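Local coordinates for protein mannan endo-1,4-beta-mannosidase (PDB 3CBW) that hydrolyses internal beta-1,4-mannosidic linkages in mannan, galactomannan and glucomannan as a secreted family 26 glycoside hydrolase of glucomannan breakdown, at residues P226-D231 / L248-Q253; Y256-Y261 / Q296-T301; T274-Q279 / I302-W307. The protein carries 3 engineered substitutions. All blocks are in the same frame, centred on the assembly; numbering follows the deposited sequence.

How the contacts relate
The three contacts lie on one side of the family 26 TIM barrel, their centres 10 to 13 Å apart. Contact 1 comes first along the chain and closes before the others open; it ties the loop after strand 220-224 to strand 245-252. Contacts 2 and 3 interleave: 256-261, 274-279, 296-301 and 302-307 follow in turn, linked by strand 271-278, helix 287-297 and strand 301-306. Strands 245-252 and 271-278 are sheet neighbours, and Y251 OH bonds E275 OE1, so contacts 1 and 3 bring together residues of the probable catalytic site. Contact 2 joins surface connections outside it, its I258 packing on A228 and F252 of contact 1.

Contact 1: P226-D231 / L248-Q253; sequences PDANRD and LDAYFQ
N229 reaches across to Y251 where the loop after strand 220-224 runs beside strand 245-252 of the TIM barrel. Two backbone bonds set the register around the single bridge of D227 with D249: D249 N donates to P226 O (3.0 Å) and A228 N to D249 O (2.9 Å). A228 turns its CB toward the strand, 4.0 Å from A250 CB, while L248 CD2 lies against A228 and the ring of P226. The CB of D227 starts away from the strand, but with CG anti to the backbone N (chi1 -162°) the carboxylate comes back, CG and OD1 each ending 3.8 Å from D249 O without a hydrogen bond. OD2 does the polar work: it accepts from N229 N at 2.9 Å, on the anti side and 32° out of the carboxylate plane, closing an Asx turn, and it also takes a hydrogen from a water. That water donates to D249 O as well and accepts from Y251 N, so it links the D227 carboxylate to two backbone groups of the strand. Replacing D227 with an alanine removes the carboxylate, which is likely to leave N229 N without its acceptor, cost the water one of its three partners and free the turn to shift. The D249 carboxylate forms a salt bridge with R172 and a hydrogen bond with T274, and Y251 OH bonds E275, the probable nucleophile; Y251 itself is a likely substrate-binding residue. Just past A228, N229 ND2 donates to Y251 O at 2.9 Å; the nitrogen lies in the Y251 carbonyl plane, and Y251 O sits 7° out of the N229 amide plane.

Contact 2: Y256-Y261 / Q296-T301; sequences YSINGY and QKYPKT
Y298 and Y261 pack edge to face, the edge of Y298 pointing at the face of Y261 with centroids 5.6 Å apart and planes at 61°. The same face of Y261 carries the CA of Y298 in a CH-pi contact, 3.8 Å from the ring centroid, and K297 O, 3.6 Å above the ring plane, both offset toward the rim. A chi1 of 170°, which swings CG opposite the backbone N, carries the Y261 ring to the 298-301 turn, where its OH accepts from K300 N at 2.9 Å, beside P299 CD and K300 CB. At the far end of its own ring, Y298 OH takes the hydrogen of I258 N (3.1 Å) and lies against I258 CB, with A255 O as second partner. Farther out, K297 CG meets Y256 CD1 at 3.9 Å, and Y256 OH is held by N292. Within the turn, Y298 O accepts from T301 N and T301 OG1, the latter on a lone pair. F271 and F273 of strand 271-278 add edge-to-face partners to Y261 and Y298 respectively. Two connections of a TIM barrel are joined here: the loop from strand 245-252 into helix 261-265, and the type I turn between helix 287-297 and strand 301-306.

Contact 3: T274-Q279 / I302-W307; sequences TEVGPQ and IYFLAW
One face of the indole of W307, a likely substrate-binding residue, is covered by the carboxylate of E275, the probable nucleophile, whose plane lies 20° from the ring plane. OE1 is 3.6 Å above the ring, offset toward its rim, and CD comes 3.3 Å from CZ3, with CG and OE2 also close to that atom. Y251 and R172 hold the carboxylate oxygens, while W307 also stacks on F46 and meets W311 edge to face. The Y303 ring has a water in plane at its edge: its OH donates to the water at 2.7 Å, and the water donates to T274 O, bridging the two strands where T274 CG2 also touches Y303 OH. These segments are neighbouring parallel strands of the TIM barrel, joined through helix 287-297 in a beta-alpha-beta crossover. V276 pairs with A306: V276 N donates to L305 O (2.9 Å) and W307 N to V276 O (3.0 Å), the latter bond nearly in line with the carbonyl. V276 CG1, set between its backbone N and carbonyl carbon (chi1 57°), packs on A306 CB at 3.9 Å and more loosely on F304 CD1.

Contact 1: P226-D231 / L248-Q253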
loop_
_atom_site.group_PDB
_atom_site.type_symbol
_atom_site.label_atom_id
_atom_site.label_comp_id
_atom_site.label_asym_id
_atom_site.label_seq_id
_atom_site.Cartn_x
_atom_site.Cartn_y
_atom_site.Cartn_z
ATOM N N PRO A 226 -1.924 -6.377 6.332
ATOM C CA PRO A 226 -1.710 -7.814 6.461
ATOM C C PRO A 226 -2.187 -8.592 5.233
ATOM O O PRO A 226 -2.994 -8.095 4.425
ATOM C CB PRO A 226 -2.579 -8.188 7.653
ATOM C CG PRO A 226 -3.552 -7.060 7.829
ATOM C CD PRO A 226 -2.891 -5.848 7.313
ATOM N N ASP A 227 -1.682 -9.812 5.106
ATOM C CA ASP A 227 -2.140 -10.739 4.087
ATOM C C ASP A 227 -3.459 -11.396 4.504
ATOM O O ASP A 227 -3.600 -11.861 5.639
ATOM C CB ASP A 227 -1.081 -11.817 3.898
ATOM C CG ASP A 227 -1.247 -12.553 2.614
ATOM O OD1 ASP A 227 -0.672 -12.082 1.615
ATOM O OD2 ASP A 227 -1.957 -13.583 2.601
ATOM N N ALA A 228 -4.392 -11.501 3.557
ATOM C CA ALA A 228 -5.695 -12.127 3.807
ATOM C C ALA A 228 -5.622 -13.624 4.059
ATOM O O ALA A 228 -6.532 -14.194 4.653
ATOM C CB ALA A 228 -6.632 -11.860 2.648
ATOM N N ASN A 229 -4.558 -14.264 3.588
ATOM C CA ASN A 229 -4.469 -15.714 3.622
ATOM C C ASN A 229 -3.628 -16.259 4.764
ATOM O O ASN A 229 -3.217 -17.413 4.726
ATOM C CB ASN A 229 -3.970 -16.246 2.266
ATOM C CG ASN A 229 -4.922 -15.928 1.116
ATOM O OD1 ASN A 229 -6.113 -15.689 1.324
ATOM N ND2 ASN A 229 -4.393 -15.920 -0.103
ATOM N N ARG A 230 -3.407 -15.438 5.785
ATOM C CA ARG A 230 -2.720 -15.872 6.997
ATOM C C ARG A 230 -3.441 -15.327 8.220
ATOM O O ARG A 230 -4.188 -14.350 8.126
ATOM C CB ARG A 230 -1.262 -15.401 6.984
ATOM C CG ARG A 230 -0.405 -16.014 5.877
ATOM C CD ARG A 230 -0.190 -17.504 6.096
ATOM N NE ARG A 230 0.753 -18.086 5.140
ATOM C CZ ARG A 230 0.422 -18.558 3.940
ATOM N NH1 ARG A 230 -0.839 -18.525 3.511
ATOM N NH2 ARG A 230 1.363 -19.081 3.167
ATOM N N ASP A 231 -3.216 -15.965 9.363
ATOM C CA ASP A 231 -3.834 -15.555 10.616
ATOM C C ASP A 231 -3.233 -14.254 11.144
ATOM O O ASP A 231 -2.308 -13.692 10.547
ATOM C CB ASP A 231 -3.655 -16.661 11.672
ATOM C CG ASP A 231 -4.314 -17.974 11.282
ATOM O OD1 ASP A 231 -5.272 -17.972 10.480
ATOM O OD2 ASP A 231 -3.868 -19.016 11.815
ATOM N N LEU A 248 -6.303 -5.308 3.334
ATOM C CA LEU A 248 -5.851 -6.661 3.050
ATOM C C LEU A 248 -5.168 -6.755 1.712
ATOM O O LEU A 248 -5.687 -6.253 0.711
ATOM C CB LEU A 248 -7.040 -7.624 3.039
ATOM C CG LEU A 248 -7.711 -7.843 4.393
ATOM C CD1 LEU A 248 -9.028 -8.569 4.236
ATOM C CD2 LEU A 248 -6.800 -8.620 5.349
ATOM N N ASP A 249 -4.015 -7.416 1.709
ATOM C CA ASP A 249 -3.424 -7.944 0.490
ATOM C C ASP A 249 -4.062 -9.316 0.247
ATOM O O ASP A 249 -3.887 -10.235 1.045
ATOM C CB ASP A 249 -1.914 -8.084 0.638
ATOM C CG ASP A 249 -1.178 -6.742 0.598
ATOM O OD1 ASP A 249 -1.813 -5.679 0.743
ATOM O OD2 ASP A 249 0.060 -6.762 0.395
ATOM N N ALA A 250 -4.816 -9.433 -0.843
ATOM C CA ALA A 250 -5.701 -10.581 -1.080
ATOM C C ALA A 250 -5.461 -11.160 -2.465
ATOM O O ALA A 250 -5.775 -10.523 -3.471
ATOM C CB ALA A 250 -7.176 -10.164 -0.924
ATOM N N TYR A 251 -4.879 -12.350 -2.498
ATOM C CA TYR A 251 -4.732 -13.101 -3.740
ATOM C C TYR A 251 -5.571 -14.349 -3.590
ATOM O O TYR A 251 -5.394 -15.109 -2.656
ATOM C CB TYR A 251 -3.263 -13.424 -4.031
ATOM C CG TYR A 251 -2.494 -12.180 -4.402
ATOM C CD1 TYR A 251 -2.348 -11.794 -5.737
ATOM C CD2 TYR A 251 -1.970 -11.345 -3.410
ATOM C CE1 TYR A 251 -1.669 -10.619 -6.078
ATOM C CE2 TYR A 251 -1.289 -10.165 -3.743
ATOM C CZ TYR A 251 -1.146 -9.815 -5.075
ATOM O OH TYR A 251 -0.489 -8.664 -5.431
ATOM N N PHE A 252 -6.518 -14.541 -4.497
ATOM C CA PHE A 252 -7.586 -15.491 -4.248
ATOM C C PHE A 252 -8.194 -15.952 -5.555
ATOM O O PHE A 252 -8.018 -15.325 -6.614
ATOM C CB PHE A 252 -8.674 -14.823 -3.398
ATOM C CG PHE A 252 -9.181 -13.542 -3.991
ATOM C CD1 PHE A 252 -10.200 -13.545 -4.944
ATOM C CD2 PHE A 252 -8.615 -12.331 -3.622
ATOM C CE1 PHE A 252 -10.652 -12.356 -5.507
ATOM C CE2 PHE A 252 -9.060 -11.148 -4.176
ATOM C CZ PHE A 252 -10.082 -11.157 -5.114
ATOM N N GLN A 253 -8.937 -17.044 -5.463
ATOM C CA GLN A 253 -9.841 -17.415 -6.539
ATOM C C GLN A 253 -11.287 -17.040 -6.217
ATOM O O GLN A 253 -12.055 -16.687 -7.119
ATOM C CB GLN A 253 -9.711 -18.900 -6.866
ATOM C CG GLN A 253 -10.610 -19.394 -8.016
ATOM C CD GLN A 253 -10.588 -18.509 -9.263
ATOM O OE1 GLN A 253 -11.642 -18.161 -9.805
ATOM N NE2 GLN A 253 -9.392 -18.146 -9.723
HETATM O O HOH W 1 -3.822 -13.158 0.080
#

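Contact 2: Y256-Y261 / Q296-T301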
loop_
_atom_site.group_PDB
_atom_site.type_symbol
_atom_site.label_atom_id
_atom_site.label_comp_id
_atom_site.label_asym_id
_atom_site.label_seq_id
_atom_site.Cartn_x
_atom_site.Cartn_y
_atom_site.Cartn_z
ATOM N N TYR A 256 -15.425 -13.981 -2.478
ATOM C CA TYR A 256 -16.430 -13.841 -1.438
ATOM C C TYR A 256 -15.996 -14.441 -0.105
ATOM O O TYR A 256 -16.695 -14.273 0.899
ATOM C CB TYR A 256 -17.731 -14.493 -1.901
ATOM C CG TYR A 256 -18.333 -13.838 -3.125
ATOM C CD1 TYR A 256 -19.415 -12.979 -3.008
ATOM C CD2 TYR A 256 -17.814 -14.083 -4.397
ATOM C CE1 TYR A 256 -19.978 -12.382 -4.134
ATOM C CE2 TYR A 256 -18.357 -13.479 -5.510
ATOM C CZ TYR A 256 -19.429 -12.647 -5.373
ATOM O OH TYR A 256 -19.963 -12.092 -6.509
ATOM N N SER A 257 -14.854 -15.129 -0.112
ATOM C CA SER A 257 -14.358 -15.859 1.052
ATOM C C SER A 257 -13.128 -15.226 1.679
ATOM O O SER A 257 -12.429 -15.870 2.462
ATOM C CB SER A 257 -14.056 -17.305 0.667
ATOM O OG SER A 257 -15.268 -18.001 0.462
ATOM N N ILE A 258 -12.861 -13.971 1.344
ATOM C CA ILE A 258 -11.680 -13.304 1.878
ATOM C C ILE A 258 -11.880 -13.043 3.362
ATOM O O ILE A 258 -12.898 -12.487 3.769
ATOM C CB ILE A 258 -11.367 -12.001 1.125
ATOM C CG1 ILE A 258 -11.193 -12.274 -0.375
ATOM C CG2 ILE A 258 -10.099 -11.370 1.690
ATOM C CD1 ILE A 258 -11.214 -11.022 -1.255
ATOM N N ASN A 259 -10.918 -13.494 4.161
ATOM C CA ASN A 259 -10.962 -13.348 5.606
ATOM C C ASN A 259 -10.259 -12.073 6.049
ATOM O O ASN A 259 -9.185 -11.745 5.536
ATOM C CB ASN A 259 -10.285 -14.581 6.223
ATOM C CG ASN A 259 -10.274 -14.574 7.735
ATOM O OD1 ASN A 259 -9.500 -13.847 8.362
ATOM N ND2 ASN A 259 -11.106 -15.423 8.339
ATOM N N GLY A 260 -10.865 -11.351 6.989
ATOM C CA GLY A 260 -10.163 -10.258 7.664
ATOM C C GLY A 260 -10.871 -8.920 7.672
ATOM O O GLY A 260 -10.499 -8.020 8.425
ATOM N N TYR A 261 -11.890 -8.780 6.831
ATOM C CA TYR A 261 -12.614 -7.526 6.699
ATOM C C TYR A 261 -13.282 -7.104 8.012
ATOM O O TYR A 261 -13.192 -5.951 8.418
ATOM C CB TYR A 261 -13.634 -7.645 5.572
ATOM C CG TYR A 261 -14.624 -6.520 5.464
ATOM C CD1 TYR A 261 -14.329 -5.378 4.723
ATOM C CD2 TYR A 261 -15.869 -6.604 6.082
ATOM C CE1 TYR A 261 -15.242 -4.353 4.601
ATOM C CE2 TYR A 261 -16.789 -5.578 5.984
ATOM C CZ TYR A 261 -16.466 -4.458 5.239
ATOM O OH TYR A 261 -17.365 -3.445 5.098
ATOM N N GLN A 296 -21.493 -6.714 -1.863
ATOM C CA GLN A 296 -22.263 -7.613 -0.995
ATOM C C GLN A 296 -21.618 -7.899 0.359
ATOM O O GLN A 296 -22.323 -8.101 1.355
ATOM C CB GLN A 296 -22.494 -8.953 -1.701
ATOM C CG GLN A 296 -23.353 -8.879 -2.950
ATOM C CD GLN A 296 -24.064 -10.185 -3.216
ATOM O OE1 GLN A 296 -24.836 -10.661 -2.378
ATOM N NE2 GLN A 296 -23.800 -10.786 -4.371
ATOM N N LYS A 297 -20.287 -7.963 0.384
ATOM C CA LYS A 297 -19.523 -8.509 1.520
ATOM C C LYS A 297 -18.601 -7.472 2.174
ATOM O O LYS A 297 -18.327 -7.557 3.359
ATOM C CB LYS A 297 -18.633 -9.690 1.081
ATOM C CG LYS A 297 -19.297 -10.808 0.250
ATOM C CD LYS A 297 -20.379 -11.565 1.008
ATOM C CE LYS A 297 -19.819 -12.414 2.137
ATOM N NZ LYS A 297 -20.950 -13.113 2.809
ATOM N N TYR A 298 -18.082 -6.523 1.393
ATOM C CA TYR A 298 -17.037 -5.614 1.893
ATOM C C TYR A 298 -17.369 -4.149 1.573
ATOM O O TYR A 298 -16.549 -3.431 1.004
ATOM C CB TYR A 298 -15.650 -5.991 1.313
ATOM C CG TYR A 298 -15.400 -7.478 1.120
ATOM C CD1 TYR A 298 -15.288 -8.354 2.208
ATOM C CD2 TYR A 298 -15.252 -8.009 -0.160
ATOM C CE1 TYR A 298 -15.050 -9.723 2.011
ATOM C CE2 TYR A 298 -15.015 -9.369 -0.360
ATOM C CZ TYR A 298 -14.930 -10.217 0.725
ATOM O OH TYR A 298 -14.702 -11.569 0.523
ATOM N N PRO A 299 -18.568 -3.678 1.950
ATOM C CA PRO A 299 -18.990 -2.369 1.461
ATOM C C PRO A 299 -18.164 -1.168 1.944
ATOM O O PRO A 299 -18.172 -0.127 1.282
ATOM C CB PRO A 299 -20.451 -2.268 1.932
ATOM C CG PRO A 299 -20.495 -3.152 3.128
ATOM C CD PRO A 299 -19.617 -4.307 2.773
ATOM N N LYS A 300 -17.463 -1.312 3.070
ATOM C CA LYS A 300 -16.625 -0.218 3.586
ATOM C C LYS A 300 -15.310 -0.037 2.815
ATOM O O LYS A 300 -14.563 0.902 3.080
ATOM C CB LYS A 300 -16.342 -0.401 5.076
ATOM C CG LYS A 300 -17.568 -0.253 5.962
ATOM C CD LYS A 300 -17.177 -0.438 7.410
ATOM C CE LYS A 300 -18.317 -0.083 8.340
ATOM N NZ LYS A 300 -17.847 -0.175 9.750
ATOM N N THR A 301 -15.035 -0.925 1.863
ATOM C CA THR A 301 -13.845 -0.797 1.017
ATOM C C THR A 301 -13.797 0.571 0.338
ATOM O O THR A 301 -14.752 0.980 -0.336
ATOM C CB THR A 301 -13.848 -1.872 -0.079
ATOM O OG1 THR A 301 -13.850 -3.164 0.528
ATOM C CG2 THR A 301 -12.619 -1.750 -0.958
#

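Contact 3: T274-Q279 / I302-W307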
loop_
_atom_site.group_PDB
_atom_site.type_symbol
_atom_site.label_atom_id
_atom_site.label_comp_id
_atom_site.label_asym_id
_atom_site.label_seq_id
_atom_site.Cartn_x
_atom_site.Cartn_y
_atom_site.Cartn_z
ATOM N N THR A 274 -5.648 -3.553 -0.365
ATOM C CA THR A 274 -4.398 -2.864 -0.622
ATOM C C THR A 274 -3.534 -3.544 -1.683
ATOM O O THR A 274 -2.646 -2.905 -2.238
ATOM C CB THR A 274 -3.650 -2.657 0.697
ATOM O OG1 THR A 274 -3.683 -3.871 1.451
ATOM C CG2 THR A 274 -4.325 -1.567 1.512
ATOM N N GLU A 275 -3.795 -4.826 -1.946
ATOM C CA GLU A 275 -3.317 -5.568 -3.128
ATOM C C GLU A 275 -4.390 -6.563 -3.476
ATOM O O GLU A 275 -5.040 -7.134 -2.590
ATOM C CB GLU A 275 -2.056 -6.375 -2.868
ATOM C CG GLU A 275 -0.835 -5.559 -2.730
ATOM C CD GLU A 275 0.473 -6.358 -2.834
ATOM O OE1 GLU A 275 0.531 -7.462 -3.417
ATOM O OE2 GLU A 275 1.470 -5.865 -2.319
ATOM N N VAL A 276 -4.605 -6.783 -4.761
ATOM C CA VAL A 276 -5.532 -7.825 -5.199
ATOM C C VAL A 276 -5.008 -8.475 -6.463
ATOM O O VAL A 276 -4.384 -7.829 -7.302
ATOM C CB VAL A 276 -7.000 -7.300 -5.409
ATOM C CG1 VAL A 276 -7.066 -6.176 -6.373
ATOM C CG2 VAL A 276 -7.935 -8.405 -5.899
ATOM N N GLY A 277 -5.259 -9.767 -6.587
ATOM C CA GLY A 277 -5.100 -10.431 -7.862
ATOM C C GLY A 277 -5.446 -11.892 -7.765
ATOM O O GLY A 277 -5.703 -12.421 -6.678
ATOM N N PRO A 278 -5.461 -12.567 -8.919
ATOM C CA PRO A 278 -5.673 -14.002 -8.949
ATOM C C PRO A 278 -4.584 -14.768 -8.213
ATOM O O PRO A 278 -3.397 -14.433 -8.310
ATOM C CB PRO A 278 -5.656 -14.338 -10.447
ATOM C CG PRO A 278 -5.084 -13.173 -11.126
ATOM C CD PRO A 278 -5.318 -11.982 -10.263
ATOM N N GLN A 279 -4.989 -15.790 -7.470
ATOM C CA GLN A 279 -4.019 -16.655 -6.799
ATOM C C GLN A 279 -3.218 -17.456 -7.828
ATOM O O GLN A 279 -2.005 -17.620 -7.685
ATOM C CB GLN A 279 -4.712 -17.581 -5.798
ATOM C CG GLN A 279 -3.763 -18.399 -4.933
ATOM C CD GLN A 279 -4.490 -19.118 -3.817
ATOM O OE1 GLN A 279 -5.346 -19.974 -4.065
ATOM N NE2 GLN A 279 -4.160 -18.772 -2.578
ATOM N N ILE A 302 -12.683 1.276 0.505
ATOM C CA ILE A 302 -12.509 2.579 -0.140
ATOM C C ILE A 302 -11.643 2.554 -1.400
ATOM O O ILE A 302 -11.694 3.490 -2.182
ATOM C CB ILE A 302 -11.990 3.664 0.838
ATOM C CG1 ILE A 302 -10.587 3.343 1.359
ATOM C CG2 ILE A 302 -13.009 3.880 1.972
ATOM C CD1 ILE A 302 -9.892 4.550 1.982
ATOM N N TYR A 303 -10.840 1.506 -1.586
ATOM C CA TYR A 303 -10.060 1.354 -2.806
ATOM C C TYR A 303 -9.607 -0.075 -2.970
ATOM O O TYR A 303 -9.606 -0.851 -2.015
ATOM C CB TYR A 303 -8.870 2.325 -2.865
ATOM C CG TYR A 303 -7.585 2.021 -2.108
ATOM C CD1 TYR A 303 -6.649 1.115 -2.610
ATOM C CD2 TYR A 303 -7.231 2.761 -0.987
ATOM C CE1 TYR A 303 -5.424 0.901 -1.956
ATOM C CE2 TYR A 303 -6.013 2.562 -0.339
ATOM C CZ TYR A 303 -5.120 1.640 -0.831
ATOM O OH TYR A 303 -3.908 1.466 -0.196
ATOM N N PHE A 304 -9.248 -0.423 -4.204
ATOM C CA PHE A 304 -8.489 -1.646 -4.465
ATOM C C PHE A 304 -7.267 -1.305 -5.300
ATOM O O PHE A 304 -7.279 -0.321 -6.052
ATOM C CB PHE A 304 -9.343 -2.712 -5.168
ATOM C CG PHE A 304 -9.767 -2.346 -6.570
ATOM C CD1 PHE A 304 -8.927 -2.591 -7.654
ATOM C CD2 PHE A 304 -11.005 -1.768 -6.799
ATOM C CE1 PHE A 304 -9.317 -2.250 -8.943
ATOM C CE2 PHE A 304 -11.409 -1.423 -8.083
ATOM C CZ PHE A 304 -10.566 -1.669 -9.156
ATOM N N LEU A 305 -6.216 -2.116 -5.164
ATOM C CA LEU A 305 -5.013 -1.946 -5.974
ATOM C C LEU A 305 -4.665 -3.293 -6.573
ATOM O O LEU A 305 -4.145 -4.172 -5.883
ATOM C CB LEU A 305 -3.833 -1.405 -5.144
ATOM C CG LEU A 305 -2.554 -1.114 -5.941
ATOM C CD1 LEU A 305 -2.459 0.348 -6.254
ATOM C CD2 LEU A 305 -1.283 -1.582 -5.218
ATOM N N ALA A 306 -5.027 -3.476 -7.831
ATOM C CA ALA A 306 -4.724 -4.718 -8.514
ATOM C C ALA A 306 -3.269 -4.720 -8.922
ATOM O O ALA A 306 -2.716 -3.680 -9.293
ATOM C CB ALA A 306 -5.630 -4.902 -9.717
ATOM N N TRP A 307 -2.632 -5.881 -8.852
ATOM C CA TRP A 307 -1.233 -5.952 -9.256
ATOM C C TRP A 307 -1.103 -5.900 -10.788
ATOM O O TRP A 307 -2.100 -5.833 -11.506
ATOM C CB TRP A 307 -0.560 -7.184 -8.651
ATOM C CG TRP A 307 0.856 -6.955 -8.188
ATOM C CD1 TRP A 307 1.997 -7.553 -8.675
ATOM C CD2 TRP A 307 1.286 -6.070 -7.138
ATOM N NE1 TRP A 307 3.098 -7.089 -7.992
ATOM C CE2 TRP A 307 2.693 -6.194 -7.037
ATOM C CE3 TRP A 307 0.619 -5.187 -6.275
ATOM C CZ2 TRP A 307 3.446 -5.469 -6.105
ATOM C CZ3 TRP A 307 1.381 -4.453 -5.356
ATOM C CH2 TRP A 307 2.777 -4.613 -5.277
HETATM O O HOH W 2 -2.319 -0.246 -1.518
#